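Uncharacterized protein YLR132C (Kluyveromyces marxianus, PDB 6PFQ) is the U6 snRNA phosphodiesterase Usb1, a 2H-superfamily enzyme that probably acts as an exonuclease on the 3' end of U6 snRNA. Local coordinates at residues 9-14 / 62-67; 57-62 / 153-158; 84-89 / 128-133; 94-99 / 200-205; 80-85 / 135-140. One frame throughout, in Å; residues are numbered along the deposited sequence.

Contact 1 of 5, residues 9-14 / 62-67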
# COMPACT_ATOMS: atom_id res chain seq x y z
N ILE A 9 -14.03 -6.99 11.15
CA ILE A 9 -12.78 -6.89 10.39
C ILE A 9 -12.23 -5.49 10.63
O ILE A 9 -12.96 -4.51 10.48
CB ILE A 9 -12.97 -7.10 8.88
CG1 ILE A 9 -13.62 -8.45 8.54
CG2 ILE A 9 -11.62 -6.94 8.15
CD1 ILE A 9 -12.86 -9.65 9.00
N GLY A 10 -10.94 -5.39 10.95
CA GLY A 10 -10.29 -4.10 11.10
C GLY A 10 -8.99 -4.07 10.33
O GLY A 10 -8.34 -5.09 10.11
N PHE A 11 -8.59 -2.86 9.90
CA PHE A 11 -7.37 -2.68 9.13
C PHE A 11 -6.93 -1.23 9.30
O PHE A 11 -7.76 -0.33 9.28
CB PHE A 11 -7.65 -3.06 7.65
CG PHE A 11 -6.74 -2.42 6.60
CD1 PHE A 11 -5.45 -2.89 6.37
CD2 PHE A 11 -7.23 -1.41 5.76
CE1 PHE A 11 -4.62 -2.32 5.38
CE2 PHE A 11 -6.41 -0.83 4.75
CZ PHE A 11 -5.11 -1.29 4.55
N LEU A 12 -5.62 -1.01 9.45
CA LEU A 12 -5.06 0.32 9.71
C LEU A 12 -4.25 0.79 8.52
O LEU A 12 -3.54 -0.01 7.90
CB LEU A 12 -4.14 0.28 10.93
CG LEU A 12 -5.02 0.21 12.18
CD1 LEU A 12 -4.30 -0.53 13.31
CD2 LEU A 12 -5.43 1.62 12.57
N PHE A 13 -4.32 2.08 8.20
CA PHE A 13 -3.57 2.58 7.05
C PHE A 13 -3.38 4.09 7.18
O PHE A 13 -3.98 4.74 8.03
CB PHE A 13 -4.27 2.27 5.72
CG PHE A 13 -5.69 2.80 5.63
CD1 PHE A 13 -6.75 2.12 6.24
CD2 PHE A 13 -5.98 3.95 4.89
CE1 PHE A 13 -8.07 2.60 6.12
CE2 PHE A 13 -7.28 4.42 4.76
CZ PHE A 13 -8.31 3.75 5.36
N LEU A 14 -2.45 4.61 6.36
CA LEU A 14 -2.23 6.04 6.14
C LEU A 14 -2.86 6.41 4.80
O LEU A 14 -2.78 5.64 3.84
CB LEU A 14 -0.73 6.41 6.07
CG LEU A 14 0.21 6.10 7.22
CD1 LEU A 14 1.56 6.65 6.95
CD2 LEU A 14 -0.35 6.75 8.48
N SER A 62 -0.49 0.66 3.80
CA SER A 62 -1.05 -0.32 4.73
C SER A 62 -0.16 -0.44 5.97
O SER A 62 1.07 -0.55 5.85
CB SER A 62 -1.16 -1.70 4.07
OG SER A 62 -2.02 -1.60 2.96
N LEU A 63 -0.79 -0.43 7.14
CA LEU A 63 -0.09 -0.52 8.42
C LEU A 63 -0.46 -1.77 9.21
O LEU A 63 0.18 -2.04 10.24
CB LEU A 63 -0.40 0.72 9.29
CG LEU A 63 0.04 2.04 8.68
CD1 LEU A 63 -0.46 3.24 9.57
CD2 LEU A 63 1.55 2.07 8.56
N SER A 64 -1.46 -2.53 8.76
CA SER A 64 -1.75 -3.83 9.36
C SER A 64 -2.23 -4.78 8.28
O SER A 64 -2.65 -4.36 7.19
CB SER A 64 -2.83 -3.73 10.46
OG SER A 64 -4.08 -3.45 9.84
N GLU A 65 -2.16 -6.07 8.61
CA GLU A 65 -2.89 -7.08 7.85
C GLU A 65 -4.40 -6.86 8.03
O GLU A 65 -4.84 -5.98 8.78
CB GLU A 65 -2.48 -8.48 8.31
CG GLU A 65 -2.68 -8.71 9.79
CD GLU A 65 -1.95 -9.93 10.35
OE1 GLU A 65 -0.75 -10.12 10.06
OE2 GLU A 65 -2.61 -10.70 11.09
N THR A 66 -5.20 -7.62 7.28
CA THR A 66 -6.64 -7.66 7.50
C THR A 66 -6.88 -8.36 8.81
O THR A 66 -6.62 -9.56 8.94
CB THR A 66 -7.35 -8.38 6.35
OG1 THR A 66 -7.22 -7.62 5.16
CG2 THR A 66 -8.82 -8.52 6.66
N MET A 67 -7.32 -7.62 9.83
CA MET A 67 -7.42 -8.20 11.16
C MET A 67 -8.81 -8.75 11.35
O MET A 67 -9.80 -8.02 11.29
CB MET A 67 -7.09 -7.17 12.25
CG MET A 67 -5.65 -6.69 12.16
SD MET A 67 -5.21 -5.47 13.46
CE MET A 67 -6.04 -3.99 12.87
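Met67 bends at chi3 (-75°), which folds the end of its side chain back over Gly10, CE 3.9 Å from Gly10 C, on the side where the glycine has no side chain. The two residues form an antiparallel hydrogen-bonded pair, Gly10 N reaching Met67 O at 2.9 Å. Between Met67 and Leu63 the second segment bows away from strand 9-14, and the hydroxyl of Ser64 plugs the bay, turned between its own N and carbonyl carbon (chi1 70°). There Ser64 OG accepts from Leu12 N at 2.9 Å and donates to Glu65 O, bridging the gap as a backbone group would. With an alanine at Ser64, Leu12 N and Glu65 O would probably both be left without their mate. On the other face Phe11 turns its ring edge to the bowed segment, CD1 3.3 Å from Ser64 O and CZ 3.5 Å from Ser62 OG, a serine that binds UMP. Leu14 CD2 meets Leu63 CD1 obliquely at 3.7 Å. Leu12, Leu63 and Ser64 face helix 121-137, while backbone bonds such as Phe11 with Lys208 tie strand 9-16 to strand 204-209 along its other side.

Contact 2 of 5, residues 57-62 / 153-158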
# COMPACT_ATOMS: atom_id res chain seq x y z
N LYS A 57 -8.27 9.81 -6.40
CA LYS A 57 -8.32 8.78 -5.38
C LYS A 57 -7.07 8.96 -4.54
O LYS A 57 -5.99 9.16 -5.10
CB LYS A 57 -8.38 7.36 -6.00
CG LYS A 57 -9.61 7.22 -6.90
CD LYS A 57 -9.66 5.93 -7.69
CE LYS A 57 -9.63 4.72 -6.82
NZ LYS A 57 -9.78 3.54 -7.70
N PRO A 58 -7.16 8.92 -3.22
CA PRO A 58 -5.93 8.93 -2.42
C PRO A 58 -5.19 7.62 -2.60
O PRO A 58 -5.79 6.57 -2.84
CB PRO A 58 -6.42 9.07 -0.98
CG PRO A 58 -7.86 8.53 -1.01
CD PRO A 58 -8.38 8.90 -2.38
N LEU A 59 -3.87 7.68 -2.41
CA LEU A 59 -3.06 6.49 -2.23
C LEU A 59 -2.99 6.12 -0.74
O LEU A 59 -3.53 6.83 0.13
CB LEU A 59 -1.67 6.72 -2.83
CG LEU A 59 -1.69 7.09 -4.32
CD1 LEU A 59 -0.25 7.19 -4.89
CD2 LEU A 59 -2.51 6.11 -5.17
N HIS A 60 -2.30 5.02 -0.43
CA HIS A 60 -2.33 4.47 0.91
C HIS A 60 -0.97 3.90 1.29
O HIS A 60 -0.14 3.59 0.43
CB HIS A 60 -3.44 3.40 1.01
CG HIS A 60 -4.78 3.89 0.58
ND1 HIS A 60 -5.22 3.81 -0.73
CD2 HIS A 60 -5.77 4.51 1.27
CE1 HIS A 60 -6.42 4.34 -0.82
NE2 HIS A 60 -6.78 4.77 0.38
N VAL A 61 -0.73 3.81 2.60
CA VAL A 61 0.27 2.89 3.16
C VAL A 61 -0.48 1.96 4.11
O VAL A 61 -1.04 2.41 5.10
CB VAL A 61 1.39 3.61 3.92
CG1 VAL A 61 2.39 2.57 4.50
CG2 VAL A 61 2.09 4.67 3.06
N SER A 62 -0.49 0.66 3.80
CA SER A 62 -1.05 -0.32 4.73
C SER A 62 -0.16 -0.44 5.97
O SER A 62 1.07 -0.55 5.85
CB SER A 62 -1.16 -1.70 4.07
OG SER A 62 -2.02 -1.60 2.96
N LEU A 153 6.79 -2.24 4.12
CA LEU A 153 6.01 -1.00 3.98
C LEU A 153 6.21 -0.42 2.60
O LEU A 153 7.35 -0.31 2.15
CB LEU A 153 6.43 0.05 5.01
CG LEU A 153 6.05 -0.33 6.46
CD1 LEU A 153 6.73 0.71 7.41
CD2 LEU A 153 4.51 -0.32 6.61
N HIS A 154 5.12 -0.02 1.94
CA HIS A 154 5.22 0.49 0.57
C HIS A 154 4.03 1.38 0.25
O HIS A 154 3.04 1.40 0.97
CB HIS A 154 5.28 -0.68 -0.42
CG HIS A 154 4.03 -1.51 -0.44
ND1 HIS A 154 3.78 -2.50 0.50
CD2 HIS A 154 2.96 -1.50 -1.28
CE1 HIS A 154 2.61 -3.08 0.22
NE2 HIS A 154 2.09 -2.47 -0.84
N VAL A 155 4.14 2.11 -0.87
CA VAL A 155 2.98 2.74 -1.51
C VAL A 155 2.79 2.09 -2.86
O VAL A 155 3.73 2.06 -3.66
CB VAL A 155 3.19 4.25 -1.71
CG1 VAL A 155 2.00 4.85 -2.56
CG2 VAL A 155 3.40 4.94 -0.34
N SER A 156 1.56 1.62 -3.15
CA SER A 156 1.24 1.12 -4.47
C SER A 156 0.72 2.24 -5.36
O SER A 156 -0.08 3.09 -4.93
CB SER A 156 0.20 -0.00 -4.41
OG SER A 156 0.80 -1.16 -3.84
N PHE A 157 1.18 2.24 -6.62
CA PHE A 157 0.82 3.30 -7.56
C PHE A 157 -0.05 2.81 -8.71
O PHE A 157 -0.75 3.62 -9.33
CB PHE A 157 2.09 3.95 -8.14
CG PHE A 157 2.87 4.71 -7.09
CD1 PHE A 157 2.50 5.99 -6.74
CD2 PHE A 157 3.95 4.11 -6.44
CE1 PHE A 157 3.21 6.70 -5.76
CE2 PHE A 157 4.65 4.80 -5.47
CZ PHE A 157 4.27 6.09 -5.10
N GLY A 158 0.03 1.53 -9.05
CA GLY A 158 -0.75 1.00 -10.15
C GLY A 158 -1.09 -0.43 -9.87
O GLY A 158 -0.50 -1.05 -8.99
O HOH W 1 -1.87 3.16 -2.76
O HOH W 2 -0.49 1.17 -1.18
O HOH W 3 2.63 -1.05 3.58
O HOH W 4 0.83 -0.28 1.49
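His60 and Ser156 face each other through water rather than directly: strands 59-62 and 154-158 run roughly antiparallel (146°), yet their axes come no closer than 5.9 Å. These are the two H-x-S motifs of the 2H phosphodiesterase fold, His60-Val61-Ser62 and His154-Val155-Ser156, whose histidines and serines bind UMP. Four waters fill the seam, each accepting from an amide of one strand and donating to a carbonyl of the other. Water 1, for instance, joins His60 N to Ser156 O, which lies 2.8 Å from it, and water 2 returns from His60 O to Ser156 N. Beneath the waters the motif valines close the seam with hydrocarbon, Val61 CG2 meeting Val155 CG2 at 3.7 Å, the side chains crossing at about a right angle. Val61 places CG1 anti to its N (chi1 179°), 4.2 Å from Leu153 CD2. With an alanine in place of Val61, those two partners would probably lose their methyl contacts and a gap would open under the waters. Farther along, Leu59 CD1 presses on Phe157 CD1 at 3.5 Å. Val96 and Leu98 of strand 94-99 pack against this apolar side. On the cleft side, His154 ND1 bonds to Asn152 O, its ring stacks with Tyr105, and a glycerol is held by His154 NE2 and Ser156 OG. Water 4, which also links Ser62 N to His154 O, sits 3.4 Å above the plane of the His154 ring, over its centre.

Contact 3 of 5, residues 84-89 / 128-133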
# COMPACT_ATOMS: atom_id res chain seq x y z
N GLN A 84 -5.82 4.35 21.52
CA GLN A 84 -5.32 5.05 22.69
C GLN A 84 -3.80 5.07 22.72
O GLN A 84 -3.18 6.09 23.03
CB GLN A 84 -5.87 4.41 23.96
N GLU A 85 -3.17 3.92 22.42
CA GLU A 85 -1.72 3.88 22.45
C GLU A 85 -1.10 4.69 21.31
O GLU A 85 -0.02 5.27 21.49
CB GLU A 85 -1.24 2.43 22.42
CG GLU A 85 -1.39 1.71 23.75
CD GLU A 85 -0.32 0.66 23.98
OE1 GLU A 85 0.78 0.80 23.39
OE2 GLU A 85 -0.57 -0.30 24.75
N ILE A 86 -1.73 4.74 20.14
CA ILE A 86 -1.18 5.59 19.08
C ILE A 86 -1.26 7.06 19.49
O ILE A 86 -0.29 7.81 19.34
CB ILE A 86 -1.89 5.32 17.74
CG1 ILE A 86 -1.24 4.12 17.02
CG2 ILE A 86 -1.80 6.52 16.83
CD1 ILE A 86 -2.15 3.43 16.03
N ARG A 87 -2.39 7.48 20.06
CA ARG A 87 -2.51 8.84 20.57
C ARG A 87 -1.43 9.13 21.60
O ARG A 87 -0.85 10.22 21.61
CB ARG A 87 -3.90 9.06 21.18
N ALA A 88 -1.11 8.16 22.45
CA ALA A 88 -0.12 8.38 23.50
C ALA A 88 1.30 8.46 22.95
O ALA A 88 2.21 8.84 23.70
CB ALA A 88 -0.22 7.27 24.56
N LEU A 89 1.52 8.11 21.69
CA LEU A 89 2.86 8.29 21.14
C LEU A 89 3.22 9.76 21.12
O LEU A 89 2.36 10.64 21.01
CB LEU A 89 2.96 7.71 19.73
CG LEU A 89 2.84 6.19 19.64
CD1 LEU A 89 2.90 5.74 18.16
CD2 LEU A 89 3.93 5.53 20.49
N LYS A 128 7.77 2.58 12.97
CA LYS A 128 8.04 1.44 13.83
C LYS A 128 7.23 1.45 15.13
O LYS A 128 6.68 0.40 15.48
CB LYS A 128 9.53 1.35 14.15
CG LYS A 128 9.89 0.13 14.97
CD LYS A 128 11.40 -0.01 15.09
CE LYS A 128 11.77 -1.27 15.86
NZ LYS A 128 11.43 -2.51 15.09
N PRO A 129 7.07 2.57 15.84
CA PRO A 129 6.26 2.51 17.07
C PRO A 129 4.79 2.24 16.80
O PRO A 129 4.13 1.62 17.64
CB PRO A 129 6.49 3.88 17.73
CG PRO A 129 7.60 4.50 17.01
CD PRO A 129 7.70 3.88 15.66
N VAL A 130 4.27 2.67 15.65
CA VAL A 130 2.90 2.33 15.26
C VAL A 130 2.78 0.83 14.99
O VAL A 130 1.87 0.17 15.50
CB VAL A 130 2.48 3.15 14.02
CG1 VAL A 130 1.10 2.75 13.52
CG2 VAL A 130 2.56 4.66 14.32
N LEU A 131 3.68 0.28 14.17
CA LEU A 131 3.61 -1.16 13.91
C LEU A 131 3.72 -1.95 15.21
O LEU A 131 3.07 -2.99 15.37
CB LEU A 131 4.71 -1.56 12.93
CG LEU A 131 4.54 -0.95 11.52
CD1 LEU A 131 5.58 -1.62 10.63
CD2 LEU A 131 3.16 -1.19 10.97
N SER A 132 4.55 -1.47 16.15
CA SER A 132 4.70 -2.20 17.40
C SER A 132 3.38 -2.28 18.15
O SER A 132 3.05 -3.33 18.71
CB SER A 132 5.76 -1.54 18.28
OG SER A 132 7.03 -1.76 17.72
N ILE A 133 2.60 -1.20 18.14
CA ILE A 133 1.29 -1.21 18.77
C ILE A 133 0.36 -2.20 18.07
O ILE A 133 -0.36 -2.97 18.73
CB ILE A 133 0.70 0.21 18.76
CG1 ILE A 133 1.51 1.12 19.69
CG2 ILE A 133 -0.77 0.18 19.20
CD1 ILE A 133 1.36 2.57 19.39
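Leu89 and Ile133 reach toward each other tip to tip, their CD1 methyls 3.7 Å apart, between two helices whose segments run nearly antiparallel (158°) with axes 9.9 Å apart. Apolar packing makes up most of the contact. Ile133 is its main knob: CG1 leans back beside the backbone N (chi1 -68°), which sends CD1 across into a hollow framed by Glu85, Ile86 and Leu89, 3.8 Å from Ile86 CG1. Leu89, just past the end of its helix, drapes its isobutyl group over the opposite helix, where CD1 lies 4.0 Å from Val130 CG2 and 4.1 Å from Pro129 CB. Deeper in, Ile86 CD1 obliquely meets Val130 CG1 at 4.2 Å. A second kind of contact sets hydrocarbon against polar atoms: Ile133 CD1 touches the carbonyl Glu85 O at 3.7 Å, and Ile133 CG1 lies 3.8 Å from Glu85 OE1. That carboxylate has its polar partners farther along helix 121-137, in Lys136 and Tyr137. Ile86 and Val130 both rest on Leu205 of strand 204-209, so the pair is a helical layer packed on one face of an antiparallel sheet, the alpha/beta build of a 2H lobe.

Contact 4 of 5, residues 94-99 / 200-205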
# COMPACT_ATOMS: atom_id res chain seq x y z
N VAL A 94 3.75 11.80 10.88
CA VAL A 94 4.79 10.91 10.38
C VAL A 94 5.05 11.28 8.93
O VAL A 94 4.11 11.60 8.19
CB VAL A 94 4.40 9.43 10.52
CG1 VAL A 94 4.36 9.02 12.00
CG2 VAL A 94 3.09 9.16 9.83
N PRO A 95 6.30 11.28 8.51
CA PRO A 95 6.63 11.57 7.11
C PRO A 95 6.48 10.31 6.28
O PRO A 95 6.70 9.19 6.76
CB PRO A 95 8.09 12.02 7.18
CG PRO A 95 8.64 11.21 8.35
CD PRO A 95 7.50 11.03 9.34
N VAL A 96 6.06 10.49 5.03
CA VAL A 96 6.04 9.39 4.08
C VAL A 96 6.86 9.79 2.87
O VAL A 96 6.53 10.76 2.16
CB VAL A 96 4.61 8.99 3.67
CG1 VAL A 96 4.67 7.87 2.66
CG2 VAL A 96 3.83 8.52 4.88
N ALA A 97 7.90 9.02 2.59
CA ALA A 97 8.73 9.22 1.41
C ALA A 97 9.21 7.85 1.00
O ALA A 97 9.07 6.88 1.76
CB ALA A 97 9.92 10.17 1.69
N LEU A 98 9.68 7.74 -0.24
CA LEU A 98 9.94 6.44 -0.86
C LEU A 98 11.42 6.29 -1.21
O LEU A 98 12.13 7.27 -1.42
CB LEU A 98 9.10 6.29 -2.12
CG LEU A 98 7.62 6.57 -1.74
CD1 LEU A 98 6.84 6.90 -2.97
CD2 LEU A 98 7.03 5.37 -0.93
N SER A 99 11.87 5.05 -1.28
CA SER A 99 13.27 4.82 -1.61
C SER A 99 13.34 3.57 -2.48
O SER A 99 12.48 2.68 -2.37
CB SER A 99 14.04 4.66 -0.30
OG SER A 99 15.30 4.17 -0.54
N PHE A 200 4.94 13.03 1.58
CA PHE A 200 3.75 13.40 2.33
C PHE A 200 4.08 13.51 3.82
O PHE A 200 5.03 12.90 4.31
CB PHE A 200 2.61 12.37 2.13
CG PHE A 200 2.31 12.06 0.70
CD1 PHE A 200 3.01 11.07 0.03
CD2 PHE A 200 1.32 12.75 0.02
CE1 PHE A 200 2.75 10.78 -1.30
CE2 PHE A 200 1.06 12.46 -1.32
CZ PHE A 200 1.77 11.48 -1.97
N ARG A 201 3.27 14.27 4.54
CA ARG A 201 3.31 14.24 6.00
C ARG A 201 1.91 13.94 6.50
O ARG A 201 0.97 14.66 6.14
CB ARG A 201 3.80 15.56 6.59
CG ARG A 201 3.96 15.52 8.12
CD ARG A 201 4.83 16.68 8.66
NE ARG A 201 6.25 16.52 8.34
CZ ARG A 201 7.08 15.69 8.98
NH1 ARG A 201 6.66 14.92 9.99
NH2 ARG A 201 8.34 15.62 8.60
N CYS A 202 1.75 12.87 7.27
CA CYS A 202 0.42 12.45 7.72
C CYS A 202 0.25 12.86 9.17
O CYS A 202 1.13 12.59 9.98
CB CYS A 202 0.25 10.93 7.59
SG CYS A 202 0.43 10.43 5.86
N HIS A 203 -0.87 13.53 9.49
CA HIS A 203 -1.14 13.93 10.88
C HIS A 203 -2.17 13.03 11.57
O HIS A 203 -2.57 13.31 12.71
CB HIS A 203 -1.58 15.40 10.92
CG HIS A 203 -0.51 16.36 10.49
ND1 HIS A 203 -0.28 16.68 9.17
CD2 HIS A 203 0.41 17.05 11.20
CE1 HIS A 203 0.72 17.53 9.08
NE2 HIS A 203 1.16 17.77 10.31
N GLU A 204 -2.56 11.93 10.93
CA GLU A 204 -3.54 11.00 11.46
C GLU A 204 -3.36 9.69 10.72
O GLU A 204 -2.81 9.66 9.63
CB GLU A 204 -4.95 11.53 11.25
CG GLU A 204 -5.25 11.71 9.76
CD GLU A 204 -6.42 12.63 9.50
OE1 GLU A 204 -6.77 13.40 10.43
OE2 GLU A 204 -7.00 12.57 8.40
N LEU A 205 -3.80 8.61 11.36
CA LEU A 205 -4.03 7.31 10.73
C LEU A 205 -5.52 7.17 10.45
O LEU A 205 -6.35 7.92 10.97
CB LEU A 205 -3.60 6.15 11.64
CG LEU A 205 -2.26 6.07 12.39
CD1 LEU A 205 -1.88 4.62 12.62
CD2 LEU A 205 -1.17 6.81 11.70
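Val94 opens the pairing with Cys202 as an antiparallel hydrogen-bonded pair: Val94 N gives to Cys202 O at 2.9 Å, and Cys202 N returns a nearly straight bond to Val94 O (2.8 Å, 171°). Above this pair Val94 CG2 touches Cys202 CB at 4.0 Å. Pro95 comes next, opposite Arg201 in a non-hydrogen-bonded pair, a place where the missing amide hydrogen costs no bond across the strands. Its ring lies beneath the guanidinium, CB 3.9 Å from Arg201 NH2 and over one face of that flat group. To get there Arg201 sets CG anti to the backbone N (chi1 -175°) and then folds at chi3 (-72°), and its NH1 is fixed by a hydrogen bond to Ser93 OG. Val96 closes the pairing with Phe200: Val96 N bonds to Phe200 O at 2.7 Å, while Phe200 N answers to Val96 O at 2.8 Å. The valine also sends CG2 back to the sulfur, 4.0 Å from Cys202 SG, so that Val94, Val96, Phe200 and Cys202 share one face, toward Leu14 and Leu16 of strand 9-16. After Val96 the strands part, and Leu98 packs on Val155 and Phe157. Strand 200-202 thus borders one sheet, and after His203 the chain enters the other as strand 204-209, a sheet-to-sheet passage within the two-lobed 2H fold.

Contact 5 of 5, residues 80-85 / 135-140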
# COMPACT_ATOMS: atom_id res chain seq x y z
N GLY A 80 -9.68 -0.10 20.28
CA GLY A 80 -9.59 1.00 21.23
C GLY A 80 -8.22 1.12 21.87
O GLY A 80 -7.66 2.21 21.96
N ARG A 81 -7.63 -0.01 22.27
CA ARG A 81 -6.27 0.02 22.80
C ARG A 81 -5.29 0.53 21.75
O ARG A 81 -4.38 1.29 22.06
CB ARG A 81 -5.85 -1.36 23.32
CG ARG A 81 -6.34 -1.70 24.76
CD ARG A 81 -6.16 -3.21 25.06
NE ARG A 81 -6.41 -3.59 26.44
CZ ARG A 81 -7.60 -3.95 26.92
NH1 ARG A 81 -8.66 -3.98 26.12
NH2 ARG A 81 -7.74 -4.28 28.20
N ILE A 82 -5.44 0.09 20.50
CA ILE A 82 -4.59 0.61 19.43
C ILE A 82 -4.72 2.13 19.32
O ILE A 82 -3.71 2.84 19.34
CB ILE A 82 -4.94 -0.08 18.10
CG1 ILE A 82 -4.50 -1.55 18.15
CG2 ILE A 82 -4.25 0.64 16.98
CD1 ILE A 82 -4.87 -2.34 16.90
N ARG A 83 -5.96 2.63 19.23
CA ARG A 83 -6.19 4.07 19.12
C ARG A 83 -5.58 4.83 20.30
O ARG A 83 -4.85 5.81 20.12
CB ARG A 83 -7.70 4.35 19.05
N GLN A 84 -5.82 4.35 21.52
CA GLN A 84 -5.32 5.05 22.69
C GLN A 84 -3.80 5.07 22.72
O GLN A 84 -3.18 6.09 23.03
CB GLN A 84 -5.87 4.41 23.96
N GLU A 85 -3.17 3.92 22.42
CA GLU A 85 -1.72 3.88 22.45
C GLU A 85 -1.10 4.69 21.31
O GLU A 85 -0.02 5.27 21.49
CB GLU A 85 -1.24 2.43 22.42
CG GLU A 85 -1.39 1.71 23.75
CD GLU A 85 -0.32 0.66 23.98
OE1 GLU A 85 0.78 0.80 23.39
OE2 GLU A 85 -0.57 -0.30 24.75
N GLU A 135 1.21 -4.89 16.35
CA GLU A 135 1.63 -6.25 16.67
C GLU A 135 1.17 -6.66 18.06
O GLU A 135 0.87 -7.84 18.29
CB GLU A 135 3.15 -6.36 16.58
N LYS A 136 1.12 -5.71 18.99
CA LYS A 136 0.71 -6.04 20.36
C LYS A 136 -0.76 -6.44 20.42
O LYS A 136 -1.13 -7.35 21.18
CB LYS A 136 1.00 -4.87 21.29
CG LYS A 136 0.59 -5.09 22.75
CD LYS A 136 1.20 -4.00 23.65
CE LYS A 136 0.74 -4.15 25.10
NZ LYS A 136 0.93 -2.87 25.84
N TYR A 137 -1.62 -5.76 19.67
CA TYR A 137 -3.05 -5.93 19.84
C TYR A 137 -3.74 -6.71 18.73
O TYR A 137 -4.93 -7.00 18.86
CB TYR A 137 -3.73 -4.56 19.99
CG TYR A 137 -3.28 -3.87 21.26
CD1 TYR A 137 -3.65 -4.38 22.50
CD2 TYR A 137 -2.47 -2.74 21.22
CE1 TYR A 137 -3.23 -3.78 23.66
CE2 TYR A 137 -2.05 -2.13 22.39
CZ TYR A 137 -2.44 -2.66 23.61
OH TYR A 137 -2.04 -2.08 24.79
N LYS A 138 -3.06 -7.06 17.65
CA LYS A 138 -3.80 -7.66 16.55
C LYS A 138 -4.22 -9.09 16.91
O LYS A 138 -3.63 -9.71 17.80
CB LYS A 138 -2.96 -7.63 15.27
CG LYS A 138 -1.84 -8.62 15.22
CD LYS A 138 -1.05 -8.42 13.94
CE LYS A 138 0.24 -9.21 13.98
NZ LYS A 138 -0.01 -10.62 13.52
N PRO A 139 -5.32 -9.58 16.33
CA PRO A 139 -5.75 -10.95 16.64
C PRO A 139 -4.68 -11.97 16.29
O PRO A 139 -3.89 -11.79 15.36
CB PRO A 139 -7.00 -11.14 15.77
CG PRO A 139 -7.34 -9.84 15.19
CD PRO A 139 -6.16 -8.93 15.30
N ARG A 140 -4.66 -13.05 17.07
CA ARG A 140 -3.72 -14.13 16.79
C ARG A 140 -4.10 -14.83 15.49
O ARG A 140 -3.22 -15.29 14.75
CB ARG A 140 -3.69 -15.12 17.96
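Ile82 and Tyr137 mark the closest backbone approach, CA to CA 6.7 Å, between helix 80-85 and the last turn of helix 121-137, which Lys138 leaves. Tyr137 carries the contact, its ring clasped between two aliphatic chains. From the partner helix Arg81 lays CB over one face in a CH-pi contact, 3.7 Å from the ring centroid and 15° off its normal, and CD continues along the rim, 3.3 Å from Tyr137 CE1. Over the opposite face lies CG of the neighbouring Lys136, 3.9 Å above the ring plane, which probably limits how far the ring can swing. The guanidinium beyond is drawn away by a salt bridge from Arg81 NH1 to Glu77. At the base of the ring Ile82 slides past in the opposite direction, CG1 3.6 Å from Tyr137 CB. Glu85 meets the outer edge of the ring, its carboxylate nearly perpendicular to it (89°). Glu85 OE2 serves two donors: it forms a salt bridge with Lys136 NZ at 3.2 Å through its syn lone pair, and it accepts from Tyr137 OH, although the modelled separation of 2.3 Å is too short to be taken at face value. Lys136 reaches the carboxylate by starting anti to its backbone N (chi1 179°) and staying extended to its amine, so it runs from above the ring centre out past the hydroxyl end to the acid. Lying away from the UMP-binding residues, this is surface packing of a tyrosine between lysine and arginine chains, where helices 72-88 and 121-137 meet at the C-terminal end of the latter.

In the fold
Contacts 3 and 5 lie about 9 Å apart between centres and join the same helices, 72-88 and 121-137, sharing Gln84 and Glu85. Contact 1, with strand 9-16 central, lies about 11 Å from contact 5 between centres and touches it through Met67 and Lys138; it also shares Ser62 and strand 59-68 with contact 2. Contact 2 crosses from that sheet to the one that holds strands 94-99 and 154-161, which contact 4 borders, about 11 Å away between centres. Along the chain contact 1 closes before contacts 3, 4 and 5 open, whereas the segments of contacts 1 and 2 alternate. Leu205 of contact 4 touches contacts 1 and 3. Two lobes are thereby packed together, with the UMP-binding motifs at their junction.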